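Local coordinates for protein phosphodiesterase (Trypanosoma brucei brucei, PDB 5H2R) that belongs to the cyclic nucleotide phosphodiesterase family, all-helical metal-dependent enzymes of the HD-domain clan, and binds a zinc and a magnesium ion, at residues 84-89 with 261-266. Residues are numbered along the deposited sequence; the frame is centred on the assembly and turned at random.
Sequences NVPYHN and TEEFYR. With LLN ((4~{a}~{S},8~{a}~{R})-2-cycloheptyl-4-[4-(2-hydroxyethyloxy)-3-[2-(2-oxidanylideneimidazolidin-1-yl)ethoxy]phenyl]-4~{a},5,8,8~{a}-tetrahydrophthalazin-1-one), chain E.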
loop_
_atom_site.group_PDB
_atom_site.type_symbol
_atom_site.label_atom_id
_atom_site.label_comp_id
_atom_site.label_asym_id
_atom_site.label_seq_id
_atom_site.Cartn_x
_atom_site.Cartn_y
_atom_site.Cartn_z
ATOM N N ASN A 84 4.768 9.929 12.068
ATOM C CA ASN A 84 3.713 10.927 12.127
ATOM C C ASN A 84 3.891 11.925 10.971
ATOM O O ASN A 84 4.407 13.027 11.153
ATOM C CB ASN A 84 3.675 11.584 13.540
ATOM C CG ASN A 84 2.583 12.628 13.731
ATOM O OD1 ASN A 84 2.732 13.586 14.505
ATOM N ND2 ASN A 84 1.476 12.495 13.013
ATOM N N VAL A 85 3.543 11.485 9.749
ATOM C CA VAL A 85 3.597 12.272 8.516
ATOM C C VAL A 85 2.154 12.384 7.958
ATOM O O VAL A 85 1.319 11.586 8.376
ATOM C CB VAL A 85 4.625 11.741 7.477
ATOM C CG1 VAL A 85 6.055 11.836 8.013
ATOM C CG2 VAL A 85 4.301 10.323 7.053
ATOM N N PRO A 86 1.805 13.371 7.099
ATOM C CA PRO A 86 0.392 13.519 6.707
ATOM C C PRO A 86 -0.209 12.374 5.875
ATOM O O PRO A 86 -1.385 12.050 6.079
ATOM C CB PRO A 86 0.355 14.849 5.945
ATOM C CG PRO A 86 1.635 15.552 6.309
ATOM C CD PRO A 86 2.630 14.468 6.555
ATOM N N TYR A 87 0.593 11.747 4.998
ATOM C CA TYR A 87 0.114 10.677 4.103
ATOM C C TYR A 87 0.724 9.292 4.361
ATOM O O TYR A 87 -0.028 8.353 4.596
ATOM C CB TYR A 87 0.299 11.071 2.627
ATOM C CG TYR A 87 -0.309 10.056 1.690
ATOM C CD1 TYR A 87 -1.674 10.076 1.398
ATOM C CD2 TYR A 87 0.448 8.991 1.201
ATOM C CE1 TYR A 87 -2.246 9.120 0.559
ATOM C CE2 TYR A 87 -0.119 8.013 0.391
ATOM C CZ TYR A 87 -1.465 8.081 0.067
ATOM O OH TYR A 87 -2.007 7.102 -0.728
ATOM N N HIS A 88 2.069 9.142 4.253
ATOM C CA HIS A 88 2.722 7.847 4.440
ATOM C C HIS A 88 2.859 7.421 5.934
ATOM O O HIS A 88 3.958 7.109 6.427
ATOM C CB HIS A 88 4.056 7.836 3.708
ATOM C CG HIS A 88 3.925 7.763 2.224
ATOM N ND1 HIS A 88 4.191 8.853 1.426
ATOM C CD2 HIS A 88 3.569 6.722 1.437
ATOM C CE1 HIS A 88 3.985 8.450 0.188
ATOM N NE2 HIS A 88 3.619 7.174 0.143
ATOM N N ASN A 89 1.719 7.426 6.650
ATOM C CA ASN A 89 1.642 7.034 8.059
ATOM C C ASN A 89 1.002 5.637 8.116
ATOM O O ASN A 89 0.681 5.080 7.065
ATOM C CB ASN A 89 0.826 8.074 8.867
ATOM C CG ASN A 89 -0.523 8.357 8.264
ATOM O OD1 ASN A 89 -1.261 7.446 7.879
ATOM N ND2 ASN A 89 -0.828 9.621 8.073
ATOM N N THR A 261 -1.291 16.090 -0.383
ATOM C CA THR A 261 -0.983 17.494 -0.715
ATOM C C THR A 261 -0.087 18.086 0.363
ATOM O O THR A 261 0.957 18.642 0.028
ATOM C CB THR A 261 -2.288 18.282 -0.962
ATOM O OG1 THR A 261 -2.873 17.779 -2.153
ATOM C CG2 THR A 261 -2.070 19.793 -1.114
ATOM N N GLU A 262 -0.497 17.946 1.645
ATOM C CA GLU A 262 0.226 18.463 2.810
ATOM C C GLU A 262 1.597 17.821 2.954
ATOM O O GLU A 262 2.567 18.528 3.214
ATOM C CB GLU A 262 -0.611 18.318 4.092
ATOM C CG GLU A 262 -0.046 19.002 5.329
ATOM C CD GLU A 262 0.460 20.434 5.217
ATOM O OE1 GLU A 262 1.419 20.751 5.952
ATOM O OE2 GLU A 262 -0.058 21.222 4.389
ATOM N N GLU A 263 1.691 16.497 2.731
ATOM C CA GLU A 263 2.978 15.820 2.799
ATOM C C GLU A 263 3.917 16.340 1.707
ATOM O O GLU A 263 5.066 16.667 1.999
ATOM C CB GLU A 263 2.791 14.311 2.641
ATOM C CG GLU A 263 4.086 13.605 2.953
ATOM C CD GLU A 263 3.891 12.119 3.025
ATOM O OE1 GLU A 263 3.313 11.650 4.026
ATOM O OE2 GLU A 263 4.381 11.422 2.114
ATOM N N PHE A 264 3.418 16.426 0.476
ATOM C CA PHE A 264 4.186 16.890 -0.690
ATOM C C PHE A 264 4.688 18.318 -0.474
ATOM O O PHE A 264 5.857 18.607 -0.754
ATOM C CB PHE A 264 3.351 16.792 -1.978
ATOM C CG PHE A 264 3.316 15.433 -2.650
ATOM C CD1 PHE A 264 3.666 14.279 -1.953
ATOM C CD2 PHE A 264 2.888 15.302 -3.965
ATOM C CE1 PHE A 264 3.620 13.023 -2.573
ATOM C CE2 PHE A 264 2.841 14.045 -4.586
ATOM C CZ PHE A 264 3.209 12.914 -3.887
ATOM N N TYR A 265 3.817 19.180 0.073
ATOM C CA TYR A 265 4.123 20.592 0.359
ATOM C C TYR A 265 5.226 20.713 1.408
ATOM O O TYR A 265 6.120 21.541 1.244
ATOM C CB TYR A 265 2.840 21.373 0.744
ATOM C CG TYR A 265 1.952 21.742 -0.433
ATOM C CD1 TYR A 265 2.387 21.564 -1.745
ATOM C CD2 TYR A 265 0.705 22.333 -0.235
ATOM C CE1 TYR A 265 1.585 21.918 -2.829
ATOM C CE2 TYR A 265 -0.093 22.718 -1.314
ATOM C CZ TYR A 265 0.353 22.512 -2.610
ATOM O OH TYR A 265 -0.426 22.860 -3.689
ATOM N N ARG A 266 5.216 19.842 2.444
ATOM C CA ARG A 266 6.277 19.795 3.460
ATOM C C ARG A 266 7.616 19.396 2.825
ATOM O O ARG A 266 8.652 19.890 3.256
ATOM C CB ARG A 266 5.933 18.838 4.605
ATOM C CG ARG A 266 4.800 19.354 5.513
ATOM C CD ARG A 266 4.584 18.485 6.734
ATOM N NE ARG A 266 3.277 18.756 7.335
ATOM C CZ ARG A 266 2.874 18.308 8.522
ATOM N NH1 ARG A 266 3.688 17.575 9.277
ATOM N NH2 ARG A 266 1.659 18.596 8.969
HETATM C C1 LLN E . -4.559 10.835 -3.312
HETATM C C2 LLN E . -2.421 10.773 -4.473
HETATM C C3 LLN E . -1.985 9.651 -3.779
HETATM O O1 LLN E . -3.661 11.354 -4.317
HETATM O O2 LLN E . -2.019 12.547 -5.980
HETATM O O3 LLN E . -3.748 16.241 -5.794
HETATM C C11 LLN E . -0.441 17.117 -4.990
HETATM C C12 LLN E . -2.535 16.357 -5.674
HETATM C C13 LLN E . 1.486 9.177 -5.211
HETATM C C14 LLN E . 3.912 9.775 -7.761
HETATM C C15 LLN E . 3.208 9.029 -8.962
HETATM C C16 LLN E . 3.380 9.528 -10.397
HETATM C C17 LLN E . 2.600 10.792 -10.746
HETATM C C18 LLN E . 3.014 12.090 -10.063
HETATM C C19 LLN E . 2.929 12.121 -8.540
HETATM C C20 LLN E . 4.016 11.330 -7.808
HETATM C C21 LLN E . 4.156 8.444 -5.692
HETATM C C22 LLN E . 3.503 8.033 -4.382
HETATM C C23 LLN E . 4.112 6.744 -3.810
HETATM C C24 LLN E . 3.595 5.525 -4.510
HETATM C C25 LLN E . 2.413 5.479 -5.099
HETATM C C26 LLN E . 1.578 6.697 -5.397
HETATM C C27 LLN E . 1.964 7.909 -4.530
HETATM O O4 LLN E . 5.239 8.014 -6.054
HETATM N N3 LLN E . 3.427 9.313 -6.444
HETATM N N2 LLN E . 2.181 9.801 -6.097
HETATM C C5 LLN E . 0.138 9.742 -4.940
HETATM C C4 LLN E . -0.716 9.143 -4.010
HETATM C C6 LLN E . -0.297 10.865 -5.638
HETATM C C7 LLN E . -1.577 11.366 -5.442
HETATM C C LLN E . -5.991 11.023 -3.745
HETATM O O LLN E . -6.281 10.307 -4.930
HETATM C C8 LLN E . -1.210 13.207 -6.967
HETATM C C9 LLN E . -1.872 14.527 -7.307
HETATM N N LLN E . -1.596 15.590 -6.324
HETATM N N1 LLN E . -1.890 17.241 -4.896
HETATM C C10 LLN E . -0.259 15.823 -5.775
#
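The loop ahead of helix 90-105 touches helix 250-274 at P86 and E263, their CA atoms 5.2 Å apart, and then passes through an inverse gamma turn centred on H88. In the all-helical phosphodiesterase fold this loop sets H88 beside the metal site, its side chain about 4 Å from both the zinc and magnesium ions, and E263 reaches across from the helix to hold it by a His-carboxylate hydrogen bond. CG of E263 stands anti to the backbone N (chi1 -170°) and the chain runs extended, carrying the carboxylate to the turn. There OE1 accepts two backbone hydrogen bonds, from Y87 N (2.9 Å) above the carboxylate plane and from H88 N (2.8 Å) on its syn side. The carboxylate thus fixes backbone and imidazole together; H132 stacks on the H88 ring. P86 packs on the helix, with CG 3.7 Å from E263 N and also over one face of the R266 guanidinium. R266 NE is salt-bridged to E262 OE1, which also pairs with R284. On the ligand side, T261 OG1 takes a weak hydrogen bond from LLN N1. H88 ND1 meets the syn lone pair of E263 OE2 at 2.7 Å, close to the ring plane.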